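Local coordinates for protein Thf1 (Thermosynechococcus elongatus, PDB 5MJR) that associates with the FtsH protease complex involved in photosystem II repair and may take part in building the photosynthetic membrane, at residues E53-L57 / K147-L151; H35-I39 / D89-I93. All coordinates share one frame; numbering follows the deposited sequence.

Contact 1: E53-L57 / K147-L151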
ATOM      1  N   GLU A  53      -5.132   4.494  10.316  1.00  9.25           N
ATOM      2  CA  GLU A  53      -4.041   5.036   9.483  1.00  9.97           C
ATOM      3  C   GLU A  53      -4.587   5.696   8.236  1.00  8.91           C
ATOM      4  O   GLU A  53      -4.161   6.838   7.922  1.00 10.42           O
ATOM      5  CB  GLU A  53      -3.084   3.850   9.146  1.00 11.26           C
ATOM      6  CG  GLU A  53      -1.890   4.278   8.346  1.00 13.21           C
ATOM      7  CD  GLU A  53      -0.951   3.144   8.038  1.00 15.14           C
ATOM      8  OE1 GLU A  53      -1.394   1.950   8.082  1.00 15.85           O
ATOM      9  OE2 GLU A  53       0.237   3.409   7.713  1.00 16.30           O
ATOM     10  N   ILE A  54      -5.508   5.088   7.533  1.00  9.18           N
ATOM     11  CA  ILE A  54      -6.051   5.649   6.315  1.00  8.92           C
ATOM     12  C   ILE A  54      -6.854   6.885   6.638  1.00  9.31           C
ATOM     13  O   ILE A  54      -6.814   7.871   5.953  1.00 11.24           O
ATOM     14  CB  ILE A  54      -6.869   4.595   5.538  1.00  8.50           C
ATOM     15  CG1 ILE A  54      -5.970   3.439   5.072  1.00  9.79           C
ATOM     16  CG2 ILE A  54      -7.627   5.247   4.419  1.00 10.47           C
ATOM     17  CD1 ILE A  54      -6.684   2.279   4.502  1.00 10.99           C
ATOM     18  N   HIS A  55      -7.673   6.806   7.746  1.00  9.80           N
ATOM     19  CA  HIS A  55      -8.526   7.952   8.086  1.00  9.43           C
ATOM     20  C   HIS A  55      -7.609   9.192   8.310  1.00 10.20           C
ATOM     21  O   HIS A  55      -7.906  10.290   7.869  1.00 12.28           O
ATOM     22  CB  HIS A  55      -9.319   7.595   9.343  1.00 11.19           C
ATOM     23  CG  HIS A  55     -10.210   8.673   9.762  1.00 11.29           C
ATOM     24  ND1 HIS A  55     -11.576   8.633   9.540  1.00 15.04           N
ATOM     25  CD2 HIS A  55      -9.943   9.819  10.428  1.00 13.76           C
ATOM     26  CE1 HIS A  55     -12.092   9.751  10.039  1.00 14.56           C
ATOM     27  NE2 HIS A  55     -11.126  10.517  10.557  1.00 13.77           N
ATOM     28  N   LEU A  56      -6.551   9.021   9.093  1.00 10.93           N
ATOM     29  CA  LEU A  56      -5.675  10.136   9.442  1.00 11.81           C
ATOM     30  C   LEU A  56      -4.953  10.719   8.215  1.00 11.52           C
ATOM     31  O   LEU A  56      -4.689  11.919   8.161  1.00 13.42           O
ATOM     32  CB  LEU A  56      -4.752   9.778  10.526  1.00 15.56           C
ATOM     33  CG  LEU A  56      -5.419   9.439  11.881  1.00 20.45           C
ATOM     34  CD1 LEU A  56      -4.298   9.037  12.802  1.00 25.67           C
ATOM     35  CD2 LEU A  56      -6.221  10.687  12.370  1.00 25.25           C
ATOM     36  N   LEU A  57      -4.685   9.871   7.239  1.00 10.32           N
ATOM     37  CA  LEU A  57      -4.183  10.408   5.940  1.00 10.93           C
ATOM     38  C   LEU A  57      -5.273  11.256   5.232  1.00 11.30           C
ATOM     39  O   LEU A  57      -4.964  12.367   4.763  1.00 12.47           O
ATOM     40  CB  LEU A  57      -3.744   9.284   5.069  1.00 12.27           C
ATOM     41  CG  LEU A  57      -2.439   8.619   5.503  1.00 13.58           C
ATOM     42  CD1 LEU A  57      -2.187   7.349   4.713  1.00 13.95           C
ATOM     43  CD2 LEU A  57      -1.261   9.588   5.321  1.00 15.52           C
ATOM     44  N   LYS A 147       1.901  14.507   1.237  1.00 13.63           N
ATOM     45  CA  LYS A 147       2.103  13.736   2.507  1.00 11.10           C
ATOM     46  C   LYS A 147       2.520  12.295   2.157  1.00 10.79           C
ATOM     47  O   LYS A 147       1.864  11.601   1.394  1.00 10.69           O
ATOM     48  CB  LYS A 147       0.795  13.710   3.273  1.00 11.66           C
ATOM     49  CG  LYS A 147       0.800  12.822   4.498  1.00 13.85           C
ATOM     50  CD  LYS A 147       1.701  13.297   5.567  1.00 13.70           C
ATOM     51  CE  LYS A 147       1.613  12.416   6.808  1.00 18.57           C
ATOM     52  NZ  LYS A 147       2.583  12.901   7.808  1.00 25.94           N
ATOM     53  N   TYR A 148       3.629  11.911   2.766  1.00 10.13           N
ATOM     54  CA  TYR A 148       4.158  10.576   2.676  1.00 10.38           C
ATOM     55  C   TYR A 148       3.649   9.673   3.814  1.00 10.72           C
ATOM     56  O   TYR A 148       3.617  10.111   4.975  1.00 12.81           O
ATOM     57  CB  TYR A 148       5.688  10.635   2.733  1.00 13.68           C
ATOM     58  CG  TYR A 148       6.376   9.286   2.922  1.00 12.57           C
ATOM     59  CD1 TYR A 148       6.620   8.448   1.880  1.00 11.77           C
ATOM     60  CD2 TYR A 148       6.717   8.841   4.196  1.00 12.99           C
ATOM     61  CE1 TYR A 148       7.157   7.211   2.064  1.00 13.13           C
ATOM     62  CE2 TYR A 148       7.269   7.582   4.425  1.00 12.98           C
ATOM     63  CZ  TYR A 148       7.515   6.774   3.359  1.00 12.12           C
ATOM     64  OH  TYR A 148       8.070   5.554   3.526  1.00 12.68           O
ATOM     65  N   SER A 149       3.310   8.450   3.438  1.00 10.63           N
ATOM     66  CA  SER A 149       2.919   7.363   4.357  1.00 10.32           C
ATOM     67  C   SER A 149       3.858   6.195   4.158  1.00  9.69           C
ATOM     68  O   SER A 149       4.270   5.886   3.015  1.00 10.81           O
ATOM     69  CB  SER A 149       1.470   6.955   3.988  1.00 11.22           C
ATOM     70  OG  SER A 149       1.045   5.774   4.707  1.00 12.50           O
ATOM     71  N   ARG A 150       4.026   5.393   5.209  1.00  9.82           N
ATOM     72  CA  ARG A 150       4.668   4.079   5.022  1.00 10.91           C
ATOM     73  C   ARG A 150       3.973   3.241   4.007  1.00  9.29           C
ATOM     74  O   ARG A 150       4.555   2.360   3.400  1.00 10.31           O
ATOM     75  CB  ARG A 150       4.761   3.366   6.397  1.00 12.22           C
ATOM     76  CG  ARG A 150       3.467   2.962   6.956  1.00 11.77           C
ATOM     77  CD  ARG A 150       3.170   1.490   6.678  1.00 13.94           C
ATOM     78  NE  ARG A 150       1.829   1.132   7.087  1.00 15.52           N
ATOM     79  CZ  ARG A 150       1.363  -0.115   7.144  1.00 12.56           C
ATOM     80  NH1 ARG A 150       2.141  -1.160   6.790  1.00 15.50           N
ATOM     81  NH2 ARG A 150       0.081  -0.289   7.413  1.00 13.80           N
ATOM     82  N   LEU A 151       2.645   3.467   3.816  1.00  9.40           N
ATOM     83  CA  LEU A 151       1.951   2.756   2.734  1.00  9.36           C
ATOM     84  C   LEU A 151       2.512   3.022   1.352  1.00  8.94           C
ATOM     85  O   LEU A 151       2.435   2.130   0.506  1.00  9.55           O
ATOM     86  CB  LEU A 151       0.429   2.995   2.834  1.00  9.01           C
ATOM     87  CG  LEU A 151      -0.306   2.445   4.050  1.00 10.40           C
ATOM     88  CD1 LEU A 151      -1.629   3.118   4.242  1.00 12.53           C
ATOM     89  CD2 LEU A 151      -0.406   0.967   3.898  1.00 13.20           C
TER
HETATM   90  O   HOH W   1       0.646   6.049   7.300  1.00 18.21           O
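Glu53 and Arg150 meet in a side-on salt bridge, NE and NH2 each taking one carboxylate oxygen. Arg150 NH2 lies 2.8 Å from Glu53 OE1, and Arg150 NE is equally close to Glu53 OE2. Both bonds are nearly straight and use the syn lone pairs, and the two flat groups are only 2° from coplanar, so neither can turn without straining both bonds. Glu53 gets there by stretching out, CG anti to the backbone N (chi1 -178°) and the chain extended beyond it, while Arg150 bends at chi2 to bring its edge round to the acid. OE2 has a second partner: a water donates to it at 2.7 Å and hydrogen-bonds Ser149 OG at 2.6 Å. Ser149 OG in turn accepts from Leu151 N (2.9 Å), capping the helix that follows.

That polar cluster is the tight part. Leu57 leans CD1 on the Ser149 side chain, 3.6 Å from OG, and Leu151 lays CD1 over one face of the Glu53 carboxylate, 3.9 Å from CD; the apolar contact, Leu57 CD1 to Leu151 CD1, is longer at 4.3 Å. Phe69 of helix 67-80 touches both leucines, and Val73 touches Leu151 and Ile54. Toward solvent the fit is looser: exposed Lys147 crosses Leu57 at about a right angle and comes closest through CG, 3.9 Å from Leu57 CD2. Partly exposed Arg150 also touches Asp192 of helix 186-198.

The whole is a serine N-cap at the start of helix 150-162, docked on helix 41-58 by a bidentate Arg-Glu bridge within an all-helical fold.

Contact 2: H35-I39 / D89-I93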
ATOM      1  N   HIS A  35     -19.540  -5.056   7.431  1.00 11.21           N
ATOM      2  CA  HIS A  35     -19.122  -6.429   7.660  1.00 11.56           C
ATOM      3  C   HIS A  35     -19.496  -6.798   9.097  1.00 11.46           C
ATOM      4  O   HIS A  35     -18.788  -6.407  10.027  1.00 14.07           O
ATOM      5  CB  HIS A  35     -17.626  -6.631   7.422  1.00 11.49           C
ATOM      6  CG  HIS A  35     -17.207  -8.028   7.546  1.00 10.99           C
ATOM      7  ND1 HIS A  35     -17.450  -8.954   6.576  1.00 14.83           N
ATOM      8  CD2 HIS A  35     -16.547  -8.682   8.568  1.00 12.33           C
ATOM      9  CE1 HIS A  35     -16.967 -10.147   6.993  1.00 13.78           C
ATOM     10  NE2 HIS A  35     -16.412  -9.998   8.158  1.00 13.40           N
ATOM     11  N   THR A  36     -20.525  -7.621   9.240  1.00 11.37           N
ATOM     12  CA  THR A  36     -21.090  -7.915  10.508  1.00 12.40           C
ATOM     13  C   THR A  36     -20.638  -9.259  11.072  1.00 14.53           C
ATOM     14  O   THR A  36     -20.926  -9.576  12.253  1.00 17.08           O
ATOM     15  CB  THR A  36     -22.632  -7.891  10.439  1.00 12.56           C
ATOM     16  OG1 THR A  36     -23.099  -8.970   9.650  1.00 14.54           O
ATOM     17  CG2 THR A  36     -23.183  -6.608   9.921  1.00 13.51           C
ATOM     18  N   ARG A  37     -19.964 -10.035  10.255  1.00 14.09           N
ATOM     19  CA  ARG A  37     -19.526 -11.384  10.672  1.00 12.87           C
ATOM     20  C   ARG A  37     -18.373 -11.249  11.598  1.00 12.57           C
ATOM     21  O   ARG A  37     -17.542 -10.338  11.534  1.00 14.73           O
ATOM     22  CB  ARG A  37     -19.165 -12.246   9.440  1.00 15.01           C
ATOM     23  CG  ARG A  37     -20.335 -12.406   8.508  1.00 23.80           C
ATOM     24  CD  ARG A  37     -19.886 -13.289   7.383  1.00 33.28           C
ATOM     25  NE  ARG A  37     -21.015 -13.461   6.483  1.00 61.03           N
ATOM     26  CZ  ARG A  37     -21.010 -14.339   5.499  1.00 53.48           C
ATOM     27  NH1 ARG A  37     -19.937 -15.084   5.283  1.00 66.71           N
ATOM     28  NH2 ARG A  37     -22.078 -14.425   4.709  1.00 73.38           N
ATOM     29  N   PRO A  38     -18.227 -12.216  12.510  1.00 15.75           N
ATOM     30  CA  PRO A  38     -17.153 -12.132  13.478  1.00 15.94           C
ATOM     31  C   PRO A  38     -15.765 -12.070  12.878  1.00 12.38           C
ATOM     32  O   PRO A  38     -15.501 -12.796  11.909  1.00 14.03           O
ATOM     33  CB  PRO A  38     -17.363 -13.446  14.293  1.00 19.21           C
ATOM     34  CG  PRO A  38     -18.747 -13.775  14.131  1.00 21.34           C
ATOM     35  CD  PRO A  38     -19.123 -13.363  12.788  1.00 20.65           C
ATOM     36  N   ILE A  39     -14.919 -11.245  13.474  1.00 11.64           N
ATOM     37  CA  ILE A  39     -13.488 -11.180  13.101  1.00 10.87           C
ATOM     38  C   ILE A  39     -12.641 -11.473  14.349  1.00 12.60           C
ATOM     39  O   ILE A  39     -12.818 -10.837  15.400  1.00 12.90           O
ATOM     40  CB  ILE A  39     -13.081  -9.767  12.595  1.00 11.07           C
ATOM     41  CG1 ILE A  39     -13.948  -9.384  11.380  1.00 12.28           C
ATOM     42  CG2 ILE A  39     -11.586  -9.717  12.268  1.00 12.84           C
ATOM     43  CD1 ILE A  39     -13.776  -7.932  10.991  1.00 14.84           C
ATOM     44  N   ASP A  89     -14.251 -14.698   3.954  1.00 12.98           N
ATOM     45  CA  ASP A  89     -14.659 -13.380   4.358  1.00 13.19           C
ATOM     46  C   ASP A  89     -13.663 -12.278   3.987  1.00 12.90           C
ATOM     47  O   ASP A  89     -13.997 -11.117   4.170  1.00 12.57           O
ATOM     48  CB  ASP A  89     -14.944 -13.293   5.875  1.00 13.41           C
ATOM     49  CG  ASP A  89     -16.212 -14.058   6.315  1.00 15.45           C
ATOM     50  OD1 ASP A  89     -16.989 -14.565   5.466  1.00 18.40           O
ATOM     51  OD2 ASP A  89     -16.425 -13.992   7.520  1.00 17.08           O
ATOM     52  N   ARG A  90     -12.462 -12.656   3.491  1.00 13.77           N
ATOM     53  CA  ARG A  90     -11.441 -11.653   3.309  1.00 13.83           C
ATOM     54  C   ARG A  90     -11.802 -10.543   2.285  1.00 14.06           C
ATOM     55  O   ARG A  90     -11.634  -9.350   2.568  1.00 12.40           O
ATOM     56  CB  ARG A  90     -10.180 -12.407   2.949  1.00 16.11           C
ATOM     57  CG  ARG A  90      -9.037 -11.532   2.746  1.00 18.05           C
ATOM     58  CD  ARG A  90      -7.770 -12.365   2.749  1.00 20.12           C
ATOM     59  NE  ARG A  90      -7.872 -13.486   1.859  1.00 22.29           N
ATOM     60  CZ  ARG A  90      -7.301 -14.670   2.014  1.00 20.46           C
ATOM     61  NH1 ARG A  90      -6.423 -14.894   3.031  1.00 21.20           N
ATOM     62  NH2 ARG A  90      -7.620 -15.663   1.148  1.00 23.01           N
ATOM     63  N   ASP A  91     -12.437 -10.942   1.200  1.00 13.01           N
ATOM     64  CA  ASP A  91     -12.862  -9.921   0.220  1.00 15.08           C
ATOM     65  C   ASP A  91     -13.988  -8.993   0.745  1.00 12.10           C
ATOM     66  O   ASP A  91     -13.987  -7.775   0.501  1.00 13.64           O
ATOM     67  CB  ASP A  91     -13.322 -10.525  -1.099  1.00 20.19           C
ATOM     68  CG  ASP A  91     -12.148 -11.262  -1.864  1.00 37.65           C
ATOM     69  OD1 ASP A  91     -10.920 -11.028  -1.537  1.00 31.67           O
ATOM     70  OD2 ASP A  91     -12.395 -12.119  -2.773  1.00 39.70           O
ATOM     71  N   ARG A  92     -14.904  -9.548   1.533  1.00 12.85           N
ATOM     72  CA  ARG A  92     -15.931  -8.732   2.129  1.00 11.94           C
ATOM     73  C   ARG A  92     -15.339  -7.778   3.130  1.00 11.15           C
ATOM     74  O   ARG A  92     -15.783  -6.623   3.258  1.00 10.78           O
ATOM     75  CB  ARG A  92     -16.955  -9.643   2.944  1.00 16.25           C
ATOM     76  CG  ARG A  92     -17.875 -10.367   2.050  1.00 22.79           C
ATOM     77  CD  ARG A  92     -18.617 -11.434   2.868  1.00 28.80           C
ATOM     78  NE  ARG A  92     -19.709 -12.119   2.182  1.00 39.20           N
ATOM     79  CZ  ARG A  92     -19.784 -13.420   1.904  1.00 63.84           C
ATOM     80  NH1 ARG A  92     -18.794 -14.289   2.211  1.00 69.46           N
ATOM     81  NH2 ARG A  92     -20.883 -13.880   1.282  1.00 82.41           N
ATOM     82  N   ILE A  93     -14.336  -8.182   3.860  1.00  9.42           N
ATOM     83  CA  ILE A  93     -13.662  -7.304   4.786  1.00  8.31           C
ATOM     84  C   ILE A  93     -12.949  -6.118   4.036  1.00  8.40           C
ATOM     85  O   ILE A  93     -13.014  -4.984   4.480  1.00  8.77           O
ATOM     86  CB  ILE A  93     -12.632  -8.057   5.690  1.00  8.48           C
ATOM     87  CG1 ILE A  93     -13.425  -8.986   6.655  1.00 10.48           C
ATOM     88  CG2 ILE A  93     -11.706  -7.139   6.407  1.00 10.35           C
ATOM     89  CD1 ILE A  93     -12.601  -9.950   7.411  1.00 11.86           C
TER
HETATM   90  O   HOH W   2     -15.056 -12.393   9.169  1.00 13.36           O
HETATM   91  O   HOH W   3     -21.429 -16.487   2.681  1.00 52.49           O
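The turn between helices 24-34 and 41-58 packs on the first turn of helix 90-100, with a salt-bridge network of exposed Arg37 and Arg92 and buried Asp89. Ile93 lays CG1 over one face of the His35 ring, a CH-pi contact 3.6 Å from the centroid. His35 has CG anti to its own N (chi1 -175°), which carries the ring across to the helix, where Arg92 CB approaches ND1 at 3.7 Å.

A water hydrogen-bonds His35 NE2 at 2.9 Å and donates to Pro38 O and Asp89 OD2. Asp89 OD1 receives Arg37 NH1 at 3.0 Å through a bent bond, tilted 27° from the guanidinium plane, and a long salt bridge from Arg92 NH1. The Arg92 guanidinium lies over one face of that of Arg37, planes 35° apart and NH1 atoms 3.4 Å apart, a closeness the acid probably eases; a second water accepts from Arg37 NH2 and, weakly, from Arg92 NH2.

With an alanine in place of Asp89, the two arginines would probably lose their shared counter-charge and the first water an acceptor.

Inside, Ile39 and Ile93 meet between Phe31 of helix 24-34, Ile47 of helix 41-58 and Tyr84 in the loop before helix 90-100.

In the fold
From the N terminus, helix 24-34 runs into 35-39, the first half of contact 2, and helix 41-58 then carries 53-57, the first half of contact 1. The chain continues through helix 67-80 to 89-93, where contact 2 closes a loop of 49 intervening residues. Contact 1 closes only at 147-151, after 89 residues that include helices 105-113 and 123-131. The two loops therefore cross rather than nest. Their centres are about 23 Å apart and their nearest atoms about 10 Å, without touching. Contact 2 ties the N-terminal helices to helix 90-100; contact 1 joins helix 41-58 to helix 150-162. Helix 41-58 and the turn leading into it thus link both regions.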